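Local coordinates for protein putative glycoside hydrolase (Bacteroides ovatus, PDB 4ONZ) that is a putative glycoside hydrolase of a family with the five-bladed beta-propeller fold, its precise role being unassigned, at residues 118-123 and 135-140; 144-149 and 161-166; 181-186 and 250-255; 258-263 and 285-290; 271-276 and 300-305. All blocks are in the same frame, centred on the assembly; numbering follows the deposited sequence.

Contact 1: 118-123 and 135-140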
# COMPACT_ATOMS: atom_id res chain seq x y z
N GLY A 118 -4.32 -16.25 2.45
CA GLY A 118 -4.07 -15.24 3.45
C GLY A 118 -4.37 -13.80 3.05
O GLY A 118 -5.18 -13.53 2.15
N CYS A 119 -3.69 -12.91 3.76
CA CYS A 119 -3.87 -11.47 3.72
C CYS A 119 -2.57 -10.79 3.27
O CYS A 119 -1.53 -10.86 3.95
CB CYS A 119 -4.27 -11.04 5.14
SG CYS A 119 -5.50 -12.13 5.93
N GLU A 120 -2.65 -10.12 2.13
CA GLU A 120 -1.52 -9.48 1.48
C GLU A 120 -1.62 -7.97 1.34
O GLU A 120 -2.70 -7.39 1.39
CB GLU A 120 -1.42 -9.98 0.02
CG GLU A 120 -1.48 -11.49 -0.19
CD GLU A 120 -1.51 -11.89 -1.67
OE1 GLU A 120 -1.69 -11.00 -2.53
OE2 GLU A 120 -1.37 -13.09 -1.97
N ASP A 121 -0.45 -7.37 1.16
CA ASP A 121 -0.29 -5.99 0.75
C ASP A 121 -1.22 -4.96 1.42
O ASP A 121 -2.09 -4.40 0.77
CB ASP A 121 -0.49 -5.91 -0.76
CG ASP A 121 0.50 -6.78 -1.55
OD1 ASP A 121 1.37 -7.42 -0.95
OD2 ASP A 121 0.38 -6.81 -2.79
N PRO A 122 -1.01 -4.70 2.71
CA PRO A 122 -1.84 -3.74 3.40
C PRO A 122 -1.49 -2.28 3.11
O PRO A 122 -0.34 -1.95 2.80
CB PRO A 122 -1.53 -4.03 4.87
CG PRO A 122 -0.12 -4.51 4.85
CD PRO A 122 -0.03 -5.34 3.61
N ARG A 123 -2.49 -1.43 3.20
CA ARG A 123 -2.32 0.01 3.17
C ARG A 123 -3.18 0.49 4.32
O ARG A 123 -4.33 0.07 4.45
CB ARG A 123 -2.76 0.61 1.84
CG ARG A 123 -1.80 0.25 0.72
CD ARG A 123 -2.44 0.38 -0.65
NE ARG A 123 -1.46 0.09 -1.70
CZ ARG A 123 -1.05 -1.14 -2.05
NH1 ARG A 123 -1.53 -2.22 -1.45
NH2 ARG A 123 -0.16 -1.28 -3.03
N LEU A 135 -6.80 -1.52 4.12
CA LEU A 135 -7.23 -2.08 2.84
C LEU A 135 -6.11 -3.05 2.47
O LEU A 135 -4.94 -2.66 2.43
CB LEU A 135 -7.38 -1.02 1.75
CG LEU A 135 -8.72 -0.28 1.64
CD1 LEU A 135 -9.77 -1.17 1.01
CD2 LEU A 135 -9.19 0.22 2.99
N TYR A 136 -6.48 -4.30 2.24
CA TYR A 136 -5.54 -5.36 1.92
C TYR A 136 -6.15 -6.34 0.91
O TYR A 136 -7.31 -6.23 0.53
CB TYR A 136 -5.12 -6.10 3.22
CG TYR A 136 -6.21 -6.92 3.88
CD1 TYR A 136 -7.14 -6.33 4.74
CD2 TYR A 136 -6.31 -8.28 3.66
CE1 TYR A 136 -8.14 -7.09 5.34
CE2 TYR A 136 -7.29 -9.05 4.28
CZ TYR A 136 -8.21 -8.45 5.11
OH TYR A 136 -9.19 -9.22 5.71
N THR A 137 -5.36 -7.30 0.47
CA THR A 137 -5.83 -8.29 -0.48
C THR A 137 -6.10 -9.61 0.23
O THR A 137 -5.20 -10.14 0.89
CB THR A 137 -4.77 -8.54 -1.55
OG1 THR A 137 -4.38 -7.29 -2.14
CG2 THR A 137 -5.27 -9.49 -2.63
N ALA A 138 -7.33 -10.12 0.10
CA ALA A 138 -7.69 -11.45 0.61
C ALA A 138 -7.47 -12.41 -0.56
O ALA A 138 -7.95 -12.15 -1.67
CB ALA A 138 -9.14 -11.48 1.06
N TRP A 139 -6.73 -13.48 -0.31
CA TRP A 139 -6.37 -14.43 -1.36
C TRP A 139 -6.85 -15.83 -1.01
O TRP A 139 -6.37 -16.42 -0.05
CB TRP A 139 -4.85 -14.39 -1.54
CG TRP A 139 -4.22 -15.28 -2.57
CD1 TRP A 139 -3.09 -16.03 -2.40
CD2 TRP A 139 -4.64 -15.50 -3.93
NE1 TRP A 139 -2.78 -16.69 -3.56
CE2 TRP A 139 -3.72 -16.39 -4.51
CE3 TRP A 139 -5.69 -15.01 -4.71
CZ2 TRP A 139 -3.82 -16.81 -5.84
CZ3 TRP A 139 -5.80 -15.44 -6.03
CH2 TRP A 139 -4.87 -16.34 -6.58
N ASN A 140 -7.79 -16.35 -1.80
CA ASN A 140 -8.33 -17.69 -1.58
C ASN A 140 -7.89 -18.68 -2.67
O ASN A 140 -8.47 -19.76 -2.80
CB ASN A 140 -9.86 -17.63 -1.50
CG ASN A 140 -10.51 -17.22 -2.81
OD1 ASN A 140 -9.84 -17.06 -3.83
ND2 ASN A 140 -11.83 -17.05 -2.78
O HOH W 1 -2.08 -8.26 -3.26
O HOH W 2 -4.02 -4.85 -1.41
O HOH W 3 -4.57 -2.25 -0.37
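Glu120 sets CG opposite its carbonyl carbon (chi1 -49°) and runs extended from there, while Trp139 swings its indole away from its own backbone N (chi1 180°). These torsions place Glu120 OE2 3.4 Å from Trp139 CD1, with carboxylate and ring planes 47° apart. The two residues lie on neighbouring antiparallel strands of a four-stranded sheet, a blade of the propeller expected for this family. In the backbone, Glu120 and Thr137 form a hydrogen-bonded pair, Glu120 N to Thr137 O and Thr137 N to Glu120 O both measuring 2.8 Å. A beta bulge at Asp121-Pro122 then shifts the register by one, and pairing resumes where Arg123 N donates to Leu135 O at 2.8 Å. On the face carrying Cys119 and Ala138, Cys119 CB packs on Tyr136 CE2 at 3.7 Å. One water donates to Glu120 OE1 (2.9 Å) and binds Thr137 OG1 (2.7 Å), with a weak bond to Asp121 OD2. Asp121 OD1 is salt-bridged to Arg68, and an unidentified molecule, probably from the crystallisation liquor, lies close to this side chain. Water and Arg68 thus meet the Asp121 carboxylate, with Glu120 sharing the water, which is consistent with a polar pocket; the cysteine-tyrosine packing stays apolar.

Contact 2: 144-149 and 161-166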
# COMPACT_ATOMS: atom_id res chain seq x y z
N ALA A 144 -8.07 -12.70 -6.03
CA ALA A 144 -7.41 -11.80 -5.11
C ALA A 144 -8.42 -10.65 -5.05
O ALA A 144 -8.82 -10.11 -6.10
CB ALA A 144 -6.08 -11.33 -5.66
N ARG A 145 -8.89 -10.30 -3.85
CA ARG A 145 -9.95 -9.30 -3.70
C ARG A 145 -9.69 -8.32 -2.56
O ARG A 145 -9.26 -8.70 -1.49
CB ARG A 145 -11.31 -10.01 -3.48
CG ARG A 145 -11.73 -10.95 -4.62
CD ARG A 145 -13.05 -11.66 -4.36
NE ARG A 145 -12.90 -12.71 -3.35
CZ ARG A 145 -13.88 -13.48 -2.91
NH1 ARG A 145 -15.13 -13.32 -3.35
NH2 ARG A 145 -13.61 -14.42 -2.00
N LEU A 146 -9.95 -7.04 -2.84
CA LEU A 146 -9.74 -5.99 -1.87
C LEU A 146 -10.66 -6.18 -0.65
O LEU A 146 -11.88 -6.33 -0.80
CB LEU A 146 -9.96 -4.63 -2.54
CG LEU A 146 -9.51 -3.38 -1.79
CD1 LEU A 146 -8.03 -3.42 -1.45
CD2 LEU A 146 -9.83 -2.17 -2.65
N ALA A 147 -10.04 -6.18 0.53
CA ALA A 147 -10.74 -6.38 1.79
C ALA A 147 -10.39 -5.28 2.77
O ALA A 147 -9.38 -4.57 2.62
CB ALA A 147 -10.40 -7.75 2.36
N VAL A 148 -11.23 -5.17 3.80
CA VAL A 148 -11.09 -4.14 4.81
C VAL A 148 -11.02 -4.74 6.21
O VAL A 148 -11.83 -5.60 6.55
CB VAL A 148 -12.31 -3.19 4.81
CG1 VAL A 148 -12.15 -2.10 5.86
CG2 VAL A 148 -12.52 -2.58 3.43
N ALA A 149 -10.08 -4.23 7.02
CA ALA A 149 -9.97 -4.57 8.44
C ALA A 149 -9.81 -3.26 9.21
O ALA A 149 -9.30 -2.29 8.66
CB ALA A 149 -8.78 -5.49 8.72
N GLY A 161 -14.77 -7.88 5.79
CA GLY A 161 -15.13 -8.50 4.52
C GLY A 161 -14.58 -7.74 3.33
O GLY A 161 -13.68 -6.93 3.45
N LEU A 162 -15.15 -8.00 2.16
CA LEU A 162 -14.65 -7.37 0.93
C LEU A 162 -15.11 -5.93 0.78
O LEU A 162 -16.25 -5.61 1.09
CB LEU A 162 -15.11 -8.17 -0.29
CG LEU A 162 -14.67 -9.63 -0.27
CD1 LEU A 162 -15.16 -10.32 -1.54
CD2 LEU A 162 -13.16 -9.74 -0.12
N ALA A 163 -14.22 -5.08 0.30
CA ALA A 163 -14.54 -3.68 0.06
C ALA A 163 -15.72 -3.50 -0.90
O ALA A 163 -16.52 -2.57 -0.75
CB ALA A 163 -13.32 -2.96 -0.47
N PHE A 164 -15.85 -4.39 -1.89
CA PHE A 164 -16.91 -4.27 -2.89
C PHE A 164 -17.98 -5.34 -2.76
O PHE A 164 -18.62 -5.69 -3.75
CB PHE A 164 -16.31 -4.30 -4.31
CG PHE A 164 -15.18 -3.30 -4.53
CD1 PHE A 164 -15.23 -2.04 -3.97
CD2 PHE A 164 -14.12 -3.61 -5.37
CE1 PHE A 164 -14.21 -1.12 -4.18
CE2 PHE A 164 -13.09 -2.69 -5.59
CZ PHE A 164 -13.14 -1.44 -5.00
N ASP A 165 -18.18 -5.86 -1.55
CA ASP A 165 -19.18 -6.92 -1.37
C ASP A 165 -20.60 -6.44 -1.65
O ASP A 165 -21.38 -7.13 -2.32
CB ASP A 165 -19.17 -7.47 0.06
CG ASP A 165 -20.05 -8.72 0.20
OD1 ASP A 165 -19.83 -9.70 -0.54
OD2 ASP A 165 -20.96 -8.73 1.06
N LYS A 166 -20.93 -5.26 -1.15
CA LYS A 166 -22.30 -4.74 -1.18
C LYS A 166 -22.69 -3.98 -2.45
O LYS A 166 -23.74 -4.23 -3.05
CB LYS A 166 -22.46 -3.81 0.03
CG LYS A 166 -23.86 -3.28 0.35
CD LYS A 166 -23.74 -2.13 1.34
CE LYS A 166 -25.07 -1.47 1.69
NZ LYS A 166 -25.82 -2.23 2.71
O HOH W 4 -13.58 -6.23 -2.95
O HOH W 5 -11.75 -8.37 5.62
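Leu162 overlaps the guanidinium of Arg145: its CD1 methyl lies over one face of that group, offset toward the rim, and comes within 3.5 Å of Arg145 NH1. The bend of the arginine at chi3 (-74°) lays the flat group across the leucine, and the two side chains meet at a slant. The second methyl, Leu162 CD2, covers the root of the arginine, 3.8 Å from Arg145 CB. Arg145 NH1 also donates to Asn173 O, so the polar rim of the group is tied to a nearby loop while its face meets hydrocarbon.

The backbones belong to the hairpin of strands 144-151 and 158-162, the last two of a four-stranded antiparallel sheet. Val148 N donates to Gly161 O at 3.0 Å, and Ala163 N to Leu146 O at 2.9 Å, the latter donor tilted 34° from the carbonyl plane. That tilt fits the way the second segment leaves the strand: a type I turn spans Leu162 to Asp165, and the touching parts run 117° apart. A water extends the ladder into the turn, donating to Leu146 O (2.7 Å) and accepting from Phe164 N (3.1 Å). Another bridges Val148 O and Gly161 N. Beside the backbone bonds, Val148 CG2 packs on Ala163 CB at 4.0 Å, and the Phe164 ring meets that of Trp204 on a neighbouring sheet. Leu146 O therefore has two donors, an amide and a water, where the edge strand turns away, and apolar contacts fill in where the ladder ends.

Contact 3: 181-186 and 250-255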
# COMPACT_ATOMS: atom_id res chain seq x y z
N SER A 181 -5.84 2.92 -1.94
CA SER A 181 -5.20 4.11 -1.36
C SER A 181 -6.20 5.19 -0.95
O SER A 181 -6.63 6.03 -1.77
CB SER A 181 -4.20 4.69 -2.35
OG SER A 181 -3.21 3.74 -2.65
N ILE A 182 -6.55 5.19 0.33
CA ILE A 182 -7.51 6.15 0.86
C ILE A 182 -6.91 7.56 0.84
O ILE A 182 -5.69 7.71 0.97
CB ILE A 182 -7.92 5.76 2.29
CG1 ILE A 182 -8.60 4.39 2.29
CG2 ILE A 182 -8.86 6.81 2.87
CD1 ILE A 182 -8.91 3.85 3.66
N LEU A 183 -7.75 8.56 0.60
CA LEU A 183 -7.30 9.95 0.59
C LEU A 183 -7.03 10.43 2.02
O LEU A 183 -7.85 10.21 2.92
CB LEU A 183 -8.33 10.87 -0.08
CG LEU A 183 -7.96 12.36 -0.14
CD1 LEU A 183 -6.67 12.56 -0.92
CD2 LEU A 183 -9.09 13.16 -0.77
N THR A 184 -5.88 11.07 2.21
CA THR A 184 -5.46 11.62 3.50
C THR A 184 -4.94 13.05 3.33
O THR A 184 -4.72 13.53 2.20
CB THR A 184 -4.33 10.79 4.16
OG1 THR A 184 -3.14 10.89 3.37
CG2 THR A 184 -4.73 9.31 4.31
N LYS A 185 -4.72 13.71 4.46
CA LYS A 185 -4.14 15.05 4.48
C LYS A 185 -3.43 15.24 5.82
O LYS A 185 -3.73 14.54 6.78
CB LYS A 185 -5.24 16.12 4.37
CG LYS A 185 -6.12 16.22 5.61
CD LYS A 185 -7.10 17.39 5.52
CE LYS A 185 -7.93 17.45 6.79
NZ LYS A 185 -9.03 18.45 6.70
N LEU A 186 -2.49 16.18 5.88
CA LEU A 186 -1.80 16.48 7.12
C LEU A 186 -2.67 17.42 7.94
O LEU A 186 -3.07 18.48 7.45
CB LEU A 186 -0.45 17.17 6.87
CG LEU A 186 0.34 17.59 8.12
CD1 LEU A 186 0.80 16.37 8.91
CD2 LEU A 186 1.54 18.46 7.77
N PRO A 250 1.05 3.97 -1.40
CA PRO A 250 0.48 4.35 -0.11
C PRO A 250 -0.77 5.20 -0.28
O PRO A 250 -1.14 5.56 -1.41
CB PRO A 250 1.60 5.16 0.57
CG PRO A 250 2.52 5.56 -0.52
CD PRO A 250 2.29 4.69 -1.71
N PRO A 251 -1.47 5.50 0.83
CA PRO A 251 -2.64 6.37 0.80
C PRO A 251 -2.33 7.70 0.09
O PRO A 251 -1.23 8.20 0.22
CB PRO A 251 -2.93 6.60 2.28
CG PRO A 251 -2.51 5.32 2.91
CD PRO A 251 -1.25 4.94 2.19
N ALA A 252 -3.28 8.22 -0.70
CA ALA A 252 -3.07 9.47 -1.43
C ALA A 252 -3.01 10.60 -0.41
O ALA A 252 -3.55 10.49 0.70
CB ALA A 252 -4.18 9.70 -2.43
N ILE A 253 -2.37 11.69 -0.78
CA ILE A 253 -2.20 12.78 0.16
C ILE A 253 -2.45 14.15 -0.47
O ILE A 253 -1.94 14.47 -1.54
CB ILE A 253 -0.80 12.69 0.82
CG1 ILE A 253 -0.65 13.70 1.95
CG2 ILE A 253 0.33 12.85 -0.21
CD1 ILE A 253 0.66 13.56 2.71
N ARG A 254 -3.27 14.95 0.21
CA ARG A 254 -3.54 16.32 -0.23
C ARG A 254 -2.29 17.18 -0.05
O ARG A 254 -1.54 17.01 0.92
CB ARG A 254 -4.70 16.94 0.55
CG ARG A 254 -6.08 16.41 0.21
CD ARG A 254 -7.12 17.41 0.69
NE ARG A 254 -8.49 16.94 0.55
CZ ARG A 254 -9.25 17.10 -0.53
NH1 ARG A 254 -8.80 17.73 -1.62
NH2 ARG A 254 -10.50 16.64 -0.52
N THR A 255 -2.07 18.10 -1.00
CA THR A 255 -0.94 19.05 -0.97
C THR A 255 -1.46 20.39 -1.47
O THR A 255 -2.60 20.48 -1.92
CB THR A 255 0.21 18.63 -1.91
OG1 THR A 255 -0.19 18.79 -3.28
CG2 THR A 255 0.65 17.19 -1.67
O HOH W 6 -0.68 9.39 2.77
O HOH W 7 -2.02 17.75 3.49
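Leu183 CD2 lies over one face of the Arg254 guanidinium, offset toward its rim and 3.8 Å from Arg254 NH2, the two side chains crossing at about a right angle. Around that group, Arg254 NE is salt-bridged to Asp194, while Arg254 NH1 and NH2 donate to the carbonyls of Gly290 and Lys195, which fixes its rotation. Segments 181-186 and 252-255, on strands 180-187 and 245-255, run parallel with their axes 36° apart; in a beta-propeller such a pair would probably be the inner strands of adjacent blades. Arg254 N donates to Thr184 O at 2.8 Å, and Ile253 CA makes a CA-H...O contact of 3.3 Å with the same oxygen. Lys185 CB packs on Arg254 CB at 3.9 Å. Nearer the start of the segments, Pro251 CB meets the Thr184 CG2 methyl at 3.8 Å. Thr184 puts OG1 between its backbone N and carbonyl carbon (chi1 67°), bringing the hydroxyl over the facing strand, where a water linked to Pro251 O also donates to it. Two bonds grip one carbonyl: Thr184 N at 2.8 Å and Thr184 OG1 at 2.7 Å reach Ala252 O from opposite faces of its plane.

Contact 4: 258-263 and 285-290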
# COMPACT_ATOMS: atom_id res chain seq x y z
N GLY A 258 -2.78 20.10 -5.03
CA GLY A 258 -3.86 19.16 -5.28
C GLY A 258 -3.60 17.84 -4.57
O GLY A 258 -2.90 17.80 -3.56
N ILE A 259 -4.16 16.76 -5.11
CA ILE A 259 -3.98 15.43 -4.52
C ILE A 259 -2.84 14.72 -5.22
O ILE A 259 -2.81 14.66 -6.44
CB ILE A 259 -5.26 14.58 -4.68
CG1 ILE A 259 -6.42 15.24 -3.92
CG2 ILE A 259 -5.04 13.15 -4.19
CD1 ILE A 259 -7.79 14.75 -4.31
N VAL A 260 -1.90 14.19 -4.45
CA VAL A 260 -0.80 13.41 -5.00
C VAL A 260 -1.00 11.94 -4.64
O VAL A 260 -1.18 11.57 -3.46
CB VAL A 260 0.59 13.89 -4.53
CG1 VAL A 260 1.70 12.93 -5.00
CG2 VAL A 260 0.88 15.30 -5.06
N LEU A 261 -0.98 11.10 -5.67
CA LEU A 261 -1.04 9.66 -5.49
C LEU A 261 0.33 9.12 -5.87
O LEU A 261 0.78 9.29 -7.01
CB LEU A 261 -2.11 9.03 -6.38
CG LEU A 261 -2.17 7.49 -6.35
CD1 LEU A 261 -2.55 6.97 -4.97
CD2 LEU A 261 -3.13 6.96 -7.41
N VAL A 262 1.02 8.51 -4.90
CA VAL A 262 2.26 7.80 -5.18
C VAL A 262 1.83 6.41 -5.67
O VAL A 262 1.04 5.72 -5.01
CB VAL A 262 3.19 7.70 -3.95
CG1 VAL A 262 4.33 6.72 -4.21
CG2 VAL A 262 3.75 9.07 -3.58
N TYR A 263 2.31 6.02 -6.85
CA TYR A 263 1.93 4.73 -7.40
C TYR A 263 3.13 3.98 -7.95
O TYR A 263 4.20 4.55 -8.17
CB TYR A 263 0.84 4.91 -8.46
CG TYR A 263 1.28 5.48 -9.80
CD1 TYR A 263 1.32 6.85 -10.02
CD2 TYR A 263 1.59 4.63 -10.86
CE1 TYR A 263 1.70 7.36 -11.25
CE2 TYR A 263 1.96 5.14 -12.09
CZ TYR A 263 2.01 6.50 -12.28
OH TYR A 263 2.39 6.98 -13.52
N GLN A 285 4.38 9.41 -9.59
CA GLN A 285 3.41 10.25 -8.88
C GLN A 285 2.41 10.84 -9.85
O GLN A 285 2.75 11.19 -10.98
CB GLN A 285 4.09 11.38 -8.09
CG GLN A 285 4.89 10.90 -6.91
CD GLN A 285 5.52 12.03 -6.11
OE1 GLN A 285 4.99 13.15 -6.05
NE2 GLN A 285 6.63 11.73 -5.47
N LEU A 286 1.17 10.95 -9.38
CA LEU A 286 0.07 11.49 -10.14
C LEU A 286 -0.48 12.66 -9.33
O LEU A 286 -0.71 12.51 -8.12
CB LEU A 286 -0.99 10.40 -10.32
CG LEU A 286 -2.16 10.63 -11.27
CD1 LEU A 286 -1.66 10.88 -12.69
CD2 LEU A 286 -3.12 9.45 -11.25
N LEU A 287 -0.63 13.82 -9.96
CA LEU A 287 -1.20 15.00 -9.33
C LEU A 287 -2.61 15.14 -9.86
O LEU A 287 -2.82 15.27 -11.07
CB LEU A 287 -0.41 16.27 -9.68
CG LEU A 287 -0.94 17.54 -9.00
CD1 LEU A 287 -0.71 17.49 -7.49
CD2 LEU A 287 -0.31 18.79 -9.58
N LEU A 288 -3.58 15.12 -8.95
CA LEU A 288 -4.97 15.26 -9.34
C LEU A 288 -5.56 16.52 -8.74
O LEU A 288 -5.05 17.03 -7.75
CB LEU A 288 -5.79 14.04 -8.92
CG LEU A 288 -5.16 12.74 -9.44
CD1 LEU A 288 -4.36 12.08 -8.32
CD2 LEU A 288 -6.20 11.78 -9.95
N ASP A 289 -6.64 16.99 -9.34
CA ASP A 289 -7.30 18.21 -8.89
C ASP A 289 -7.90 18.01 -7.50
O ASP A 289 -8.58 17.01 -7.24
CB ASP A 289 -8.38 18.63 -9.91
CG ASP A 289 -8.94 20.02 -9.65
OD1 ASP A 289 -9.51 20.24 -8.57
OD2 ASP A 289 -8.83 20.87 -10.55
N GLY A 290 -7.62 18.95 -6.60
CA GLY A 290 -8.11 18.88 -5.23
C GLY A 290 -9.62 19.03 -5.11
O GLY A 290 -10.20 18.61 -4.12
O HOH W 8 4.39 8.89 -12.71
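The antiparallel ladder between strands 258-266 and 281-288 is regular, with Ile259 facing Leu288 and Leu261 facing Leu286 in hydrogen-bonded pairs. Leu288 N reaches Ile259 O at 2.7 Å, nearly straight at 172° and in the carbonyl plane; Leu261 N reaches Leu286 O at 2.8 Å, again in plane. Return bonds run from Ile259 N to Leu288 O and from Leu286 N to Leu261 O, both with the donor tilted from the plane. CA-H...O contacts fill the gaps, the shortest being Val260 CA to Leu286 O at 3.2 Å. These are the two middle strands of a propeller-like blade bounded by 245-255 and 296-299. On one face Val260 CG2 presses on Leu287 CD1 at 3.6 Å, and Val262 lies alongside Gln285, CG2 to CG at 4.0 Å. The extended glutamine then carries OE1 over Val260 CG1 (3.5 Å), while its NE2 donates to Ile15 O near the chain start. At the far end Tyr263 sets CG between its backbone N and carbonyl carbon (chi1 74°), which swings its ring beside Gln285 and Leu286, CE1 lying 4.2 Å from Leu286 CB. Tyr263 OH bonds to Asp242 and Arg299 and accepts from a water, which in turn accepts weakly from Gln285 N.

Contact 5: 271-276 and 300-305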
# COMPACT_ATOMS: atom_id res chain seq x y z
N THR A 271 8.20 -3.38 -24.23
CA THR A 271 7.55 -2.14 -24.64
C THR A 271 7.66 -1.01 -23.61
O THR A 271 6.94 -0.02 -23.72
CB THR A 271 6.05 -2.39 -24.89
OG1 THR A 271 5.42 -2.80 -23.67
CG2 THR A 271 5.87 -3.48 -25.93
N GLY A 272 8.55 -1.15 -22.63
CA GLY A 272 8.69 -0.15 -21.57
C GLY A 272 9.83 0.82 -21.78
O GLY A 272 10.23 1.08 -22.91
N ASP A 273 10.37 1.32 -20.67
CA ASP A 273 11.46 2.27 -20.68
C ASP A 273 12.77 1.53 -20.42
O ASP A 273 12.99 0.99 -19.33
CB ASP A 273 11.21 3.34 -19.62
CG ASP A 273 12.21 4.48 -19.67
OD1 ASP A 273 13.35 4.29 -20.15
OD2 ASP A 273 11.84 5.58 -19.20
N ALA A 274 13.64 1.51 -21.43
CA ALA A 274 14.93 0.84 -21.36
C ALA A 274 15.85 1.36 -20.25
O ALA A 274 16.82 0.72 -19.92
CB ALA A 274 15.64 0.93 -22.70
N ASN A 275 15.56 2.54 -19.71
CA ASN A 275 16.37 3.09 -18.62
C ASN A 275 16.16 2.35 -17.29
O ASN A 275 16.93 2.54 -16.34
CB ASN A 275 16.06 4.57 -18.43
CG ASN A 275 16.61 5.43 -19.54
OD1 ASN A 275 17.80 5.73 -19.56
ND2 ASN A 275 15.75 5.86 -20.45
N TYR A 276 15.12 1.52 -17.23
CA TYR A 276 14.78 0.78 -16.01
C TYR A 276 14.69 -0.72 -16.31
O TYR A 276 14.45 -1.12 -17.45
CB TYR A 276 13.48 1.35 -15.42
CG TYR A 276 13.64 2.82 -15.21
CD1 TYR A 276 14.38 3.31 -14.13
CD2 TYR A 276 13.13 3.73 -16.12
CE1 TYR A 276 14.59 4.67 -13.97
CE2 TYR A 276 13.32 5.09 -15.96
CZ TYR A 276 14.05 5.55 -14.88
OH TYR A 276 14.25 6.89 -14.74
N LEU A 300 4.32 12.11 -13.57
CA LEU A 300 5.76 11.99 -13.85
C LEU A 300 6.02 11.06 -15.03
O LEU A 300 5.44 9.98 -15.12
CB LEU A 300 6.52 11.47 -12.63
CG LEU A 300 6.49 12.41 -11.43
CD1 LEU A 300 7.24 11.80 -10.26
CD2 LEU A 300 7.10 13.74 -11.81
N ASP A 301 6.88 11.52 -15.94
CA ASP A 301 7.29 10.72 -17.09
C ASP A 301 8.28 9.65 -16.67
O ASP A 301 8.28 8.56 -17.23
CB ASP A 301 7.96 11.59 -18.15
CG ASP A 301 6.98 12.41 -18.94
OD1 ASP A 301 5.80 12.02 -19.01
OD2 ASP A 301 7.39 13.43 -19.52
N LYS A 302 9.14 10.00 -15.72
CA LYS A 302 10.17 9.12 -15.19
C LYS A 302 9.88 8.86 -13.73
O LYS A 302 9.33 9.73 -13.04
CB LYS A 302 11.54 9.80 -15.31
CG LYS A 302 12.00 10.10 -16.73
CD LYS A 302 12.30 8.83 -17.50
CE LYS A 302 12.88 9.12 -18.88
NZ LYS A 302 13.35 7.87 -19.53
N PRO A 303 10.27 7.68 -13.23
CA PRO A 303 9.99 7.40 -11.83
C PRO A 303 10.81 8.30 -10.90
O PRO A 303 11.90 8.74 -11.27
CB PRO A 303 10.37 5.92 -11.67
CG PRO A 303 11.33 5.63 -12.77
CD PRO A 303 11.07 6.62 -13.87
N PHE A 304 10.26 8.62 -9.73
CA PHE A 304 10.98 9.45 -8.77
C PHE A 304 11.79 8.55 -7.83
O PHE A 304 12.66 9.03 -7.11
CB PHE A 304 10.01 10.33 -7.97
CG PHE A 304 9.25 9.60 -6.89
CD1 PHE A 304 8.06 8.94 -7.18
CD2 PHE A 304 9.71 9.59 -5.58
CE1 PHE A 304 7.36 8.28 -6.18
CE2 PHE A 304 9.02 8.92 -4.59
CZ PHE A 304 7.84 8.28 -4.89
N PHE A 305 11.50 7.26 -7.83
CA PHE A 305 12.21 6.32 -6.96
C PHE A 305 12.33 4.99 -7.70
O PHE A 305 11.34 4.43 -8.14
CB PHE A 305 11.44 6.17 -5.64
CG PHE A 305 12.28 5.62 -4.52
CD1 PHE A 305 13.09 6.47 -3.76
CD2 PHE A 305 12.26 4.28 -4.20
CE1 PHE A 305 13.87 5.99 -2.72
CE2 PHE A 305 13.04 3.78 -3.16
CZ PHE A 305 13.84 4.63 -2.42
O HOH W 9 9.56 6.10 -17.72
O HOH W 10 15.50 7.94 -17.80
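Two nitrogens crowd beside one carboxylate: Lys302 NZ and Asn275 ND2 stand 3.3 Å apart, both donors and not bonded to each other, because each is drawn to a different oxygen of Asp273. Lys302 NZ forms a salt bridge of 2.8 Å with Asp273 OD2, and Asn275 ND2 donates to Asp273 OD1 at 2.9 Å. Both use the syn lone pair of their oxygen, which brings the two donors close together, and Asp273 OD1 lies close to the amide plane of Asn275. Lys302 gets there by a bend at chi2 (-68°), after which the chain runs extended and meets the aspartate at about a right angle.

Asp273 OD1 also accepts from Asn275 N, on the anti side and out of the carboxylate plane; this is an Asx turn, set on a type I beta turn closed by Tyr276 N to Asp273 O at 3.0 Å. The turn belongs to the loop joining strands 258-266 and 281-288, and residues 300-305 to the one after strand 296-299, where Phe304 and Phe305 both face Ala283 in a classic beta bulge. The Tyr276 ring sits between the loops: Pro303 CG lies over one face, 3.7 Å from the centroid and 21° off the normal, a CH-pi contact. Asn275 CB covers the opposite face toward the rim, and Asp273 OD2 lies at the edge in plane. Pro303 CD comes within 3.3 Å of Tyr276 CZ. Two waters extend the polar part at the surface, one donating to Asp273 OD2 and Asp301 O, another accepting from Lys302 NZ at 2.8 Å.

How the contacts relate
Contacts 1 to 4 are buried strand pairings, whereas contact 5 is a surface meeting of loops with the smallest buried area of the five. Contacts 1 and 2 share one four-stranded antiparallel sheet, joined where strands 132-139 and 144-151 exchange backbone bonds. Contacts 3 and 4 are likewise linked through the backbones of strands 245-255 and 258-266. Contact 3 alone is parallel, and its Ile182 packs on Leu135 of contact 1. Contact 4 has the most regular ladder and mainly aliphatic faces; contact 1 is bulged and hydrated beside acidic groups. Contact 5 depends on side-chain charge and ring packing, and reaches contact 4 through Phe304 and Gln285.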